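Local atomic coordinates of deoxyribodipyrimidine photo-lyase (Oryza sativa Japonica Group, PDB entry 3UMV), a protein that uses light to split cyclobutane pyrimidine dimers in ultraviolet-damaged DNA back into two pyrimidines, with one FAD bound per subunit. Residues V171-T176 against V195-L200; Y199-F203 against S294-L300; L281-P286 against K390-F394. One frame throughout, in Å; residues are numbered along the deposited sequence.

Contact 1 (V171-T176 against V195-L200); sequences VVPVWT and VMDEYL
Pro173 lies over one face of the Tyr199 ring, its CD 3.9 Å from the ring centroid and 24° off the ring normal, a CH-pi contact displaced toward the CD1-CE1 side. On the opposite face the ring carries the CG methylene of its own helix neighbour Glu198. Tyr199 has CG anti to its carbonyl carbon (chi1 -67°), which swings the ring toward the loop and brings the hydroxyl end to Thr176, whose CG2 approaches OH obliquely at 3.7 Å. At the root of the side chain, Tyr199 CB packs on Val171 O at 3.3 Å. The two valines then spread their branches over the helix. Val172 divides its methyls: CG1 meets Val195 CG2 at 3.9 Å, the two side chains crossing at about a right angle, while CG2 reaches Met196 CE at 4.0 Å. Met196 gets there because its chain bends twice, at chi2 and chi3, folding SD and CE back toward the valines. Val171 turns CG1 to the helix, where it touches both Met196 SD and Leu200 CB. No hydrogen bond joins the segments directly; Arg25 bridges them by donating to Val171 O and Tyr199 O. The loop entering helix 174-177 is thus packed on the short helix 196-199, with Val171 also touching helix 295-305 and Met196 touching helix 310-333.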
loop_
_atom_site.group_PDB
_atom_site.type_symbol
_atom_site.label_atom_id
_atom_site.label_comp_id
_atom_site.label_asym_id
_atom_site.label_seq_id
_atom_site.Cartn_x
_atom_site.Cartn_y
_atom_site.Cartn_z
ATOM N N VAL A 171 -7.468 8.740 -5.419
ATOM C CA VAL A 171 -8.669 9.473 -5.813
ATOM C C VAL A 171 -8.297 10.537 -6.825
ATOM O O VAL A 171 -8.929 10.656 -7.876
ATOM C CB VAL A 171 -9.378 10.154 -4.605
ATOM C CG1 VAL A 171 -10.626 10.883 -5.071
ATOM C CG2 VAL A 171 -9.737 9.112 -3.549
ATOM N N VAL A 172 -7.283 11.330 -6.494
ATOM C CA VAL A 172 -6.790 12.333 -7.421
ATOM C C VAL A 172 -5.512 11.771 -8.037
ATOM O O VAL A 172 -4.588 11.390 -7.316
ATOM C CB VAL A 172 -6.490 13.671 -6.701
ATOM C CG1 VAL A 172 -6.033 14.731 -7.702
ATOM C CG2 VAL A 172 -7.726 14.180 -5.936
ATOM N N PRO A 173 -5.448 11.697 -9.372
ATOM C CA PRO A 173 -4.262 11.122 -10.020
ATOM C C PRO A 173 -2.975 11.742 -9.507
ATOM O O PRO A 173 -2.910 12.966 -9.335
ATOM C CB PRO A 173 -4.480 11.469 -11.492
ATOM C CG PRO A 173 -5.966 11.539 -11.633
ATOM C CD PRO A 173 -6.498 12.067 -10.340
ATOM N N VAL A 174 -1.969 10.906 -9.245
ATOM C CA VAL A 174 -0.726 11.369 -8.629
ATOM C C VAL A 174 -0.039 12.514 -9.405
ATOM O O VAL A 174 0.500 13.445 -8.796
ATOM C CB VAL A 174 0.264 10.200 -8.430
ATOM C CG1 VAL A 174 0.681 9.601 -9.798
ATOM C CG2 VAL A 174 1.483 10.678 -7.650
ATOM N N TRP A 175 -0.061 12.457 -10.736
ATOM C CA TRP A 175 0.618 13.479 -11.542
ATOM C C TRP A 175 -0.220 14.755 -11.669
ATOM O O TRP A 175 0.275 15.803 -12.091
ATOM C CB TRP A 175 0.987 12.918 -12.930
ATOM C CG TRP A 175 -0.042 11.982 -13.441
ATOM C CD1 TRP A 175 -1.303 12.301 -13.873
ATOM C CD2 TRP A 175 0.071 10.560 -13.553
ATOM N NE1 TRP A 175 -1.977 11.166 -14.254
ATOM C CE2 TRP A 175 -1.158 10.083 -14.064
ATOM C CE3 TRP A 175 1.091 9.646 -13.282
ATOM C CZ2 TRP A 175 -1.393 8.737 -14.295
ATOM C CZ3 TRP A 175 0.861 8.311 -13.524
ATOM C CH2 TRP A 175 -0.368 7.865 -14.031
ATOM N N THR A 176 -1.485 14.666 -11.271
ATOM C CA THR A 176 -2.400 15.796 -11.325
ATOM C C THR A 176 -2.533 16.482 -9.964
ATOM O O THR A 176 -2.667 17.704 -9.885
ATOM C CB THR A 176 -3.785 15.336 -11.781
ATOM O OG1 THR A 176 -3.683 14.788 -13.098
ATOM C CG2 THR A 176 -4.766 16.495 -11.791
ATOM N N VAL A 195 -9.901 20.072 -6.226
ATOM C CA VAL A 195 -10.346 19.203 -7.300
ATOM C C VAL A 195 -11.018 17.944 -6.765
ATOM O O VAL A 195 -11.304 17.017 -7.522
ATOM C CB VAL A 195 -9.168 18.789 -8.214
ATOM C CG1 VAL A 195 -8.568 20.000 -8.903
ATOM C CG2 VAL A 195 -8.104 18.062 -7.419
ATOM N N MET A 196 -11.275 17.908 -5.464
ATOM C CA MET A 196 -11.837 16.710 -4.860
ATOM C C MET A 196 -13.204 16.390 -5.445
ATOM O O MET A 196 -13.488 15.234 -5.742
ATOM C CB MET A 196 -11.915 16.830 -3.337
ATOM C CG MET A 196 -12.209 15.506 -2.628
ATOM S SD MET A 196 -10.939 14.216 -2.851
ATOM C CE MET A 196 -9.443 15.080 -2.389
ATOM N N ASP A 197 -14.041 17.412 -5.636
ATOM C CA ASP A 197 -15.376 17.190 -6.192
ATOM C C ASP A 197 -15.322 16.615 -7.616
ATOM O O ASP A 197 -16.199 15.858 -8.027
ATOM C CB ASP A 197 -16.212 18.479 -6.153
ATOM C CG ASP A 197 -16.644 18.856 -4.747
ATOM O OD1 ASP A 197 -16.628 17.975 -3.855
ATOM O OD2 ASP A 197 -17.010 20.035 -4.536
ATOM N N GLU A 198 -14.268 16.950 -8.351
ATOM C CA GLU A 198 -14.085 16.447 -9.703
ATOM C C GLU A 198 -13.676 14.972 -9.777
ATOM O O GLU A 198 -13.979 14.297 -10.765
ATOM C CB GLU A 198 -13.068 17.313 -10.454
ATOM C CG GLU A 198 -12.749 16.831 -11.859
ATOM C CD GLU A 198 -11.900 17.819 -12.644
ATOM O OE1 GLU A 198 -11.410 18.801 -12.047
ATOM O OE2 GLU A 198 -11.722 17.606 -13.863
ATOM N N TYR A 199 -12.989 14.474 -8.748
ATOM C CA TYR A 199 -12.437 13.110 -8.785
ATOM C C TYR A 199 -13.097 12.105 -7.846
ATOM O O TYR A 199 -13.076 10.890 -8.111
ATOM C CB TYR A 199 -10.927 13.143 -8.527
ATOM C CG TYR A 199 -10.184 13.817 -9.647
ATOM C CD1 TYR A 199 -9.935 13.148 -10.827
ATOM C CD2 TYR A 199 -9.754 15.131 -9.531
ATOM C CE1 TYR A 199 -9.277 13.747 -11.861
ATOM C CE2 TYR A 199 -9.077 15.752 -10.573
ATOM C CZ TYR A 199 -8.837 15.041 -11.734
ATOM O OH TYR A 199 -8.176 15.623 -12.785
ATOM N N LEU A 200 -13.683 12.595 -6.757
ATOM C CA LEU A 200 -14.383 11.709 -5.836
ATOM C C LEU A 200 -15.808 11.458 -6.326
ATOM O O LEU A 200 -16.769 12.041 -5.821
ATOM C CB LEU A 200 -14.375 12.261 -4.414
ATOM C CG LEU A 200 -14.966 11.337 -3.356
ATOM C CD1 LEU A 200 -14.354 9.943 -3.439
ATOM C CD2 LEU A 200 -14.732 11.932 -1.965
#

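Contact 2 (Y199-F203 against S294-L300); sequences YLVEF and SAQRCAL
Leu200 CD1 sits against the helix at Ala299 CB, 3.6 Å away, and meets Leu300 CD2 at 3.8 Å, the two leucines sliding past each other in opposite directions. Leu300 continues the apolar surface with CD1, which lies 4.2 Å from Phe203 CD1. The Phe203 ring crosses Gln296 obliquely, with CE1 3.6 Å from Gln296 CG and the ring and amide planes 38° apart; Trp54 stacks on the same ring. Gln296 runs extended from a CG anti to N (chi1 -178°), which carries its amide to the loop backbone, where NE2 donates to Val201 O at 2.9 Å with the acceptor in the amide plane. Its OE1 accepts from Trp54, so both ends of the amide are engaged and its rotation is fixed. Outermost, Arg297 grips Glu202 end-on, NH2 to OE1 at 3.0 Å and NH1 to OE2 at 3.0 Å, the carboxylate and guanidinium planes 36° apart. Glu202 OE2 also accepts from Phe203 N, while Arg297 forms further salt bridges to Asp52 and Glu301. A methionine in place of Arg297 would probably leave the carboxylates of Glu202, Asp52 and Glu301 without their shared cation. Ser294 OG accepts from Arg297 N as the N-cap of helix 295-305, and the loop after helix 196-199, with its inverse gamma turn at Leu200, packs on that helix's first turns, beside residues that probably bind FAD.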
loop_
_atom_site.group_PDB
_atom_site.type_symbol
_atom_site.label_atom_id
_atom_site.label_comp_id
_atom_site.label_asym_id
_atom_site.label_seq_id
_atom_site.Cartn_x
_atom_site.Cartn_y
_atom_site.Cartn_z
ATOM N N TYR A 199 -12.989 14.474 -8.748
ATOM C CA TYR A 199 -12.437 13.110 -8.785
ATOM C C TYR A 199 -13.097 12.105 -7.846
ATOM O O TYR A 199 -13.076 10.890 -8.111
ATOM C CB TYR A 199 -10.927 13.143 -8.527
ATOM C CG TYR A 199 -10.184 13.817 -9.647
ATOM C CD1 TYR A 199 -9.935 13.148 -10.827
ATOM C CD2 TYR A 199 -9.754 15.131 -9.531
ATOM C CE1 TYR A 199 -9.277 13.747 -11.861
ATOM C CE2 TYR A 199 -9.077 15.752 -10.573
ATOM C CZ TYR A 199 -8.837 15.041 -11.734
ATOM O OH TYR A 199 -8.176 15.623 -12.785
ATOM N N LEU A 200 -13.683 12.595 -6.757
ATOM C CA LEU A 200 -14.383 11.709 -5.836
ATOM C C LEU A 200 -15.808 11.458 -6.326
ATOM O O LEU A 200 -16.769 12.041 -5.821
ATOM C CB LEU A 200 -14.375 12.261 -4.414
ATOM C CG LEU A 200 -14.966 11.337 -3.356
ATOM C CD1 LEU A 200 -14.354 9.943 -3.439
ATOM C CD2 LEU A 200 -14.732 11.932 -1.965
ATOM N N VAL A 201 -15.910 10.578 -7.315
ATOM C CA VAL A 201 -17.138 10.307 -8.046
ATOM C C VAL A 201 -17.369 8.803 -8.095
ATOM O O VAL A 201 -16.469 8.015 -7.802
ATOM C CB VAL A 201 -17.054 10.857 -9.488
ATOM C CG1 VAL A 201 -16.725 12.328 -9.461
ATOM C CG2 VAL A 201 -16.002 10.110 -10.294
ATOM N N GLU A 202 -18.576 8.397 -8.459
ATOM C CA GLU A 202 -18.893 6.979 -8.507
ATOM C C GLU A 202 -18.198 6.294 -9.671
ATOM O O GLU A 202 -17.774 6.946 -10.632
ATOM C CB GLU A 202 -20.416 6.765 -8.593
ATOM C CG GLU A 202 -21.072 6.429 -7.234
ATOM C CD GLU A 202 -20.581 5.107 -6.633
ATOM O OE1 GLU A 202 -20.938 4.807 -5.464
ATOM O OE2 GLU A 202 -19.843 4.362 -7.326
ATOM N N PHE A 203 -18.105 4.973 -9.579
ATOM C CA PHE A 203 -17.552 4.135 -10.638
ATOM C C PHE A 203 -18.671 3.559 -11.503
ATOM O O PHE A 203 -19.655 3.037 -10.979
ATOM C CB PHE A 203 -16.824 2.941 -10.025
ATOM C CG PHE A 203 -15.514 3.276 -9.359
ATOM C CD1 PHE A 203 -15.469 3.665 -8.027
ATOM C CD2 PHE A 203 -14.323 3.163 -10.064
ATOM C CE1 PHE A 203 -14.250 3.948 -7.410
ATOM C CE2 PHE A 203 -13.108 3.451 -9.464
ATOM C CZ PHE A 203 -13.063 3.840 -8.131
ATOM N N SER A 294 -10.879 -0.368 -3.330
ATOM C CA SER A 294 -10.502 0.939 -3.844
ATOM C C SER A 294 -10.547 1.983 -2.720
ATOM O O SER A 294 -11.518 2.039 -1.963
ATOM C CB SER A 294 -11.498 1.315 -4.950
ATOM O OG SER A 294 -11.520 2.713 -5.174
ATOM N N ALA A 295 -9.519 2.818 -2.598
ATOM C CA ALA A 295 -9.565 3.893 -1.601
ATOM C C ALA A 295 -10.691 4.875 -1.929
ATOM O O ALA A 295 -11.302 5.435 -1.024
ATOM C CB ALA A 295 -8.251 4.630 -1.525
ATOM N N GLN A 296 -10.927 5.086 -3.226
ATOM C CA GLN A 296 -12.029 5.920 -3.708
ATOM C C GLN A 296 -13.376 5.332 -3.272
ATOM O O GLN A 296 -14.247 6.064 -2.793
ATOM C CB GLN A 296 -11.940 6.072 -5.235
ATOM C CG GLN A 296 -12.999 6.963 -5.861
ATOM C CD GLN A 296 -12.621 7.411 -7.264
ATOM O OE1 GLN A 296 -11.448 7.362 -7.662
ATOM N NE2 GLN A 296 -13.610 7.841 -8.024
ATOM N N ARG A 297 -13.540 4.014 -3.409
ATOM C CA ARG A 297 -14.718 3.348 -2.838
ATOM C C ARG A 297 -14.894 3.655 -1.344
ATOM O O ARG A 297 -16.009 3.940 -0.890
ATOM C CB ARG A 297 -14.639 1.828 -3.033
ATOM C CG ARG A 297 -15.693 1.051 -2.244
ATOM C CD ARG A 297 -17.089 1.557 -2.582
ATOM N NE ARG A 297 -17.346 1.505 -4.014
ATOM C CZ ARG A 297 -18.313 2.168 -4.637
ATOM N NH1 ARG A 297 -18.446 2.046 -5.950
ATOM N NH2 ARG A 297 -19.140 2.955 -3.954
ATOM N N CYS A 298 -13.807 3.571 -0.576
ATOM C CA CYS A 298 -13.888 3.814 0.865
ATOM C C CYS A 298 -14.295 5.268 1.136
ATOM O O CYS A 298 -15.105 5.546 2.032
ATOM C CB CYS A 298 -12.544 3.508 1.534
ATOM S SG CYS A 298 -12.089 1.769 1.513
ATOM N N ALA A 299 -13.718 6.188 0.366
ATOM C CA ALA A 299 -14.052 7.609 0.476
ATOM C C ALA A 299 -15.515 7.897 0.116
ATOM O O ALA A 299 -16.181 8.657 0.811
ATOM C CB ALA A 299 -13.126 8.436 -0.406
ATOM N N LEU A 300 -16.003 7.300 -0.967
ATOM C CA LEU A 300 -17.397 7.484 -1.379
ATOM C C LEU A 300 -18.371 7.027 -0.304
ATOM O O LEU A 300 -19.383 7.681 -0.044
ATOM C CB LEU A 300 -17.688 6.704 -2.662
ATOM C CG LEU A 300 -17.045 7.240 -3.927
ATOM C CD1 LEU A 300 -17.048 6.169 -5.009
ATOM C CD2 LEU A 300 -17.731 8.514 -4.400
#

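Contact 3 (L281-P286 against K390-F394); sequences LSGLSP and KMHGF. With FAD (flavin-adenine dinucleotide), chain I; URE (urea), chain J; EDO (1,2-ethanediol), chain C.
The CA atoms of Leu281 and His392, the nearest pair across the two segments, are 8.3 Å apart, and no hydrogen bond links the segments, so the side chains and FAD fill the interval. The backbone of 281-286 curls round the diphosphate: Ser282 N donates to FAD O2A, Gly283 N to O2P and Ser285 N to O1P. Ser282 OG accepts from Leu284 N in an ST turn. The same Ser282 OG donates to FAD O2A at 2.8 Å. From across the site Lys390 reaches in, extended through chi3 and bent at chi4 (-70°), which turns NZ onto FAD O2P at 2.8 Å and O5' at 3.0 Å. Its CE passes 3.4 Å from Ser285 OG, a hydroxyl hydrogen-bonded to Asp427. Leu281 CD1 approaches the His392 ring obliquely, 3.5 Å from ND1, the side chains crossing at about a right angle, and urea N1 lies at the edge of that ring. Gly393 CA comes within 3.4 Å of FAD O4'; a CB there would clash with this oxygen. The FAD diphosphate is thereby held between the loop leading into helix 285-290 and the link from helix 376-388 to helix 393-405, with Met391 packed on both of the latter helices.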
loop_
_atom_site.group_PDB
_atom_site.type_symbol
_atom_site.label_atom_id
_atom_site.label_comp_id
_atom_site.label_asym_id
_atom_site.label_seq_id
_atom_site.Cartn_x
_atom_site.Cartn_y
_atom_site.Cartn_z
ATOM N N LEU A 281 -9.689 1.430 14.920
ATOM C CA LEU A 281 -9.102 1.638 13.605
ATOM C C LEU A 281 -9.922 0.897 12.548
ATOM O O LEU A 281 -10.570 -0.100 12.849
ATOM C CB LEU A 281 -7.656 1.146 13.582
ATOM C CG LEU A 281 -6.778 1.798 14.649
ATOM C CD1 LEU A 281 -5.332 1.351 14.502
ATOM C CD2 LEU A 281 -6.880 3.313 14.540
ATOM N N SER A 282 -9.888 1.373 11.308
ATOM C CA SER A 282 -10.704 0.761 10.255
ATOM C C SER A 282 -10.286 -0.681 9.934
ATOM O O SER A 282 -11.119 -1.495 9.549
ATOM C CB SER A 282 -10.697 1.603 8.972
ATOM O OG SER A 282 -9.467 1.471 8.263
ATOM N N GLY A 283 -9.000 -0.992 10.085
ATOM C CA GLY A 283 -8.484 -2.292 9.684
ATOM C C GLY A 283 -8.443 -2.441 8.166
ATOM O O GLY A 283 -8.438 -3.555 7.629
ATOM N N LEU A 284 -8.405 -1.307 7.472
ATOM C CA LEU A 284 -8.479 -1.291 6.011
ATOM C C LEU A 284 -7.140 -1.419 5.306
ATOM O O LEU A 284 -7.097 -1.829 4.147
ATOM C CB LEU A 284 -9.183 -0.026 5.512
ATOM C CG LEU A 284 -10.689 0.028 5.744
ATOM C CD1 LEU A 284 -11.191 1.413 5.373
ATOM C CD2 LEU A 284 -11.382 -1.049 4.908
ATOM N N SER A 285 -6.055 -1.063 5.989
ATOM C CA SER A 285 -4.750 -0.999 5.313
ATOM C C SER A 285 -4.308 -2.298 4.623
ATOM O O SER A 285 -3.674 -2.257 3.576
ATOM C CB SER A 285 -3.665 -0.490 6.259
ATOM O OG SER A 285 -3.425 -1.399 7.317
ATOM N N PRO A 286 -4.635 -3.461 5.191
ATOM C CA PRO A 286 -4.205 -4.661 4.455
ATOM C C PRO A 286 -4.842 -4.702 3.064
ATOM O O PRO A 286 -4.179 -4.890 2.043
ATOM C CB PRO A 286 -4.723 -5.812 5.316
ATOM C CG PRO A 286 -4.894 -5.222 6.691
ATOM C CD PRO A 286 -5.266 -3.785 6.489
ATOM N N LYS A 390 0.060 -6.166 12.335
ATOM C CA LYS A 390 -0.418 -4.808 12.122
ATOM C C LYS A 390 -0.266 -4.055 13.435
ATOM O O LYS A 390 -1.060 -4.231 14.358
ATOM C CB LYS A 390 -1.877 -4.814 11.639
ATOM C CG LYS A 390 -2.438 -3.439 11.271
ATOM C CD LYS A 390 -3.872 -3.533 10.724
ATOM C CE LYS A 390 -4.488 -2.161 10.460
ATOM N NZ LYS A 390 -4.784 -1.389 11.730
ATOM N N MET A 391 0.783 -3.251 13.531
ATOM C CA MET A 391 1.046 -2.494 14.754
ATOM C C MET A 391 0.098 -1.312 14.782
ATOM O O MET A 391 -0.192 -0.734 13.740
ATOM C CB MET A 391 2.478 -1.983 14.779
ATOM C CG MET A 391 2.847 -1.256 16.065
ATOM S SD MET A 391 4.452 -0.427 15.984
ATOM C CE MET A 391 5.490 -1.754 15.375
ATOM N N HIS A 392 -0.395 -0.962 15.968
ATOM C CA HIS A 392 -1.313 0.147 16.092
ATOM C C HIS A 392 -0.695 1.442 15.566
ATOM O O HIS A 392 0.464 1.760 15.868
ATOM C CB HIS A 392 -1.742 0.332 17.548
ATOM C CG HIS A 392 -2.731 1.431 17.724
ATOM N ND1 HIS A 392 -4.091 1.205 17.742
ATOM C CD2 HIS A 392 -2.568 2.768 17.862
ATOM C CE1 HIS A 392 -4.723 2.354 17.881
ATOM N NE2 HIS A 392 -3.824 3.316 17.972
ATOM N N GLY A 393 -1.475 2.189 14.789
ATOM C CA GLY A 393 -0.977 3.366 14.093
ATOM C C GLY A 393 -0.272 4.374 14.981
ATOM O O GLY A 393 0.751 4.958 14.598
ATOM N N PHE A 394 -0.809 4.602 16.172
ATOM C CA PHE A 394 -0.155 5.533 17.076
ATOM C C PHE A 394 1.187 4.937 17.529
ATOM O O PHE A 394 2.195 5.630 17.583
ATOM C CB PHE A 394 -1.025 5.864 18.287
ATOM C CG PHE A 394 -0.396 6.875 19.197
ATOM C CD1 PHE A 394 -0.608 8.231 18.995
ATOM C CD2 PHE A 394 0.448 6.476 20.219
ATOM C CE1 PHE A 394 -0.020 9.167 19.823
ATOM C CE2 PHE A 394 1.043 7.412 21.048
ATOM C CZ PHE A 394 0.807 8.756 20.846
HETATM P PA FAD I . -6.917 3.937 9.984
HETATM O O1A FAD I . -6.643 4.884 11.113
HETATM O O2A FAD I . -8.286 3.315 10.010
HETATM O O5B FAD I . -6.660 4.715 8.610
HETATM C C5B FAD I . -7.397 4.431 7.440
HETATM C C4B FAD I . -6.485 4.537 6.213
HETATM O O4B FAD I . -5.894 5.823 6.099
HETATM C C3B FAD I . -5.310 3.583 6.298
HETATM O O3B FAD I . -5.660 2.289 5.868
HETATM C C2B FAD I . -4.339 4.232 5.356
HETATM O O2B FAD I . -4.739 3.986 4.021
HETATM C C1B FAD I . -4.570 5.697 5.628
HETATM N N9A FAD I . -3.617 6.204 6.628
HETATM C C8A FAD I . -3.792 6.300 7.983
HETATM N N7A FAD I . -2.663 6.832 8.507
HETATM C C5A FAD I . -1.770 7.059 7.504
HETATM C C6A FAD I . -0.473 7.584 7.445
HETATM N N6A FAD I . 0.134 8.090 8.518
HETATM N N1A FAD I . 0.170 7.689 6.232
HETATM C C2A FAD I . -0.466 7.287 5.080
HETATM N N3A FAD I . -1.740 6.767 5.138
HETATM C C4A FAD I . -2.378 6.670 6.326
HETATM N N1 FAD I . 0.797 2.474 6.447
HETATM C C2 FAD I . 0.699 1.475 5.524
HETATM O O2 FAD I . -0.325 1.427 4.841
HETATM N N3 FAD I . 1.733 0.570 5.354
HETATM C C4 FAD I . 2.874 0.653 6.131
HETATM O O4 FAD I . 3.792 -0.160 5.980
HETATM C C4X FAD I . 2.969 1.682 7.060
HETATM N N5 FAD I . 4.071 1.812 7.872
HETATM C C5X FAD I . 4.157 2.852 8.777
HETATM C C6 FAD I . 5.299 2.995 9.576
HETATM C C7 FAD I . 5.385 4.044 10.496
HETATM C C7M FAD I . 6.630 4.184 11.333
HETATM C C8 FAD I . 4.318 4.940 10.615
HETATM C C8M FAD I . 4.351 6.082 11.586
HETATM C C9 FAD I . 3.191 4.780 9.828
HETATM C C9A FAD I . 3.110 3.747 8.913
HETATM N N10 FAD I . 1.980 3.595 8.135
HETATM C C10 FAD I . 1.929 2.575 7.217
HETATM C "C1'" FAD I . 0.795 4.545 8.243
HETATM C "C2'" FAD I . -0.290 4.098 9.273
HETATM O "O2'" FAD I . 0.231 3.723 10.554
HETATM C "C3'" FAD I . -1.186 2.947 8.780
HETATM O "O3'" FAD I . -1.678 3.261 7.503
HETATM C "C4'" FAD I . -2.377 2.668 9.699
HETATM O "O4'" FAD I . -1.913 2.343 10.996
HETATM C "C5'" FAD I . -3.190 1.527 9.091
HETATM O "O5'" FAD I . -4.168 0.977 9.942
HETATM P P FAD I . -5.719 1.238 9.623
HETATM O O1P FAD I . -6.036 0.895 8.180
HETATM O O2P FAD I . -6.563 0.468 10.604
HETATM O O3P FAD I . -5.736 2.817 9.954
HETATM C C URE J . -4.304 -2.633 15.487
HETATM O O URE J . -3.150 -2.959 15.766
HETATM N N1 URE J . -5.134 -2.238 16.427
HETATM N N2 URE J . -4.756 -2.835 14.275
HETATM C C1 EDO C . -6.952 -5.428 13.229
HETATM O O1 EDO C . -5.720 -5.091 13.741
HETATM C C2 EDO C . -7.531 -4.562 12.346
HETATM O O2 EDO C . -7.191 -3.233 12.452
#

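How the contacts relate
Contacts 1 and 2 have centres 10 Å apart and share Tyr199 and Leu200: helix 196-199 faces the 171-176 loop, and the chain leaving it lies on helix 295-305. They also touch, Val171 CG2 to Gln296 CA at 3.9 Å. Contact 3 is centred 20 Å from contact 2 and 24 Å from contact 1. It touches only contact 2, through Cys298 SG of helix 295-305 and Leu284 CD1, 4.0 Å apart; helices 285-290 and 295-305 are consecutive. Along the chain contact 1 closes before contact 3 opens, whereas the segments of contacts 2 and 3 alternate. Packing contacts thus link the chain after the alpha/beta sheet, through helix 295-305, to the loop binding the FAD diphosphate.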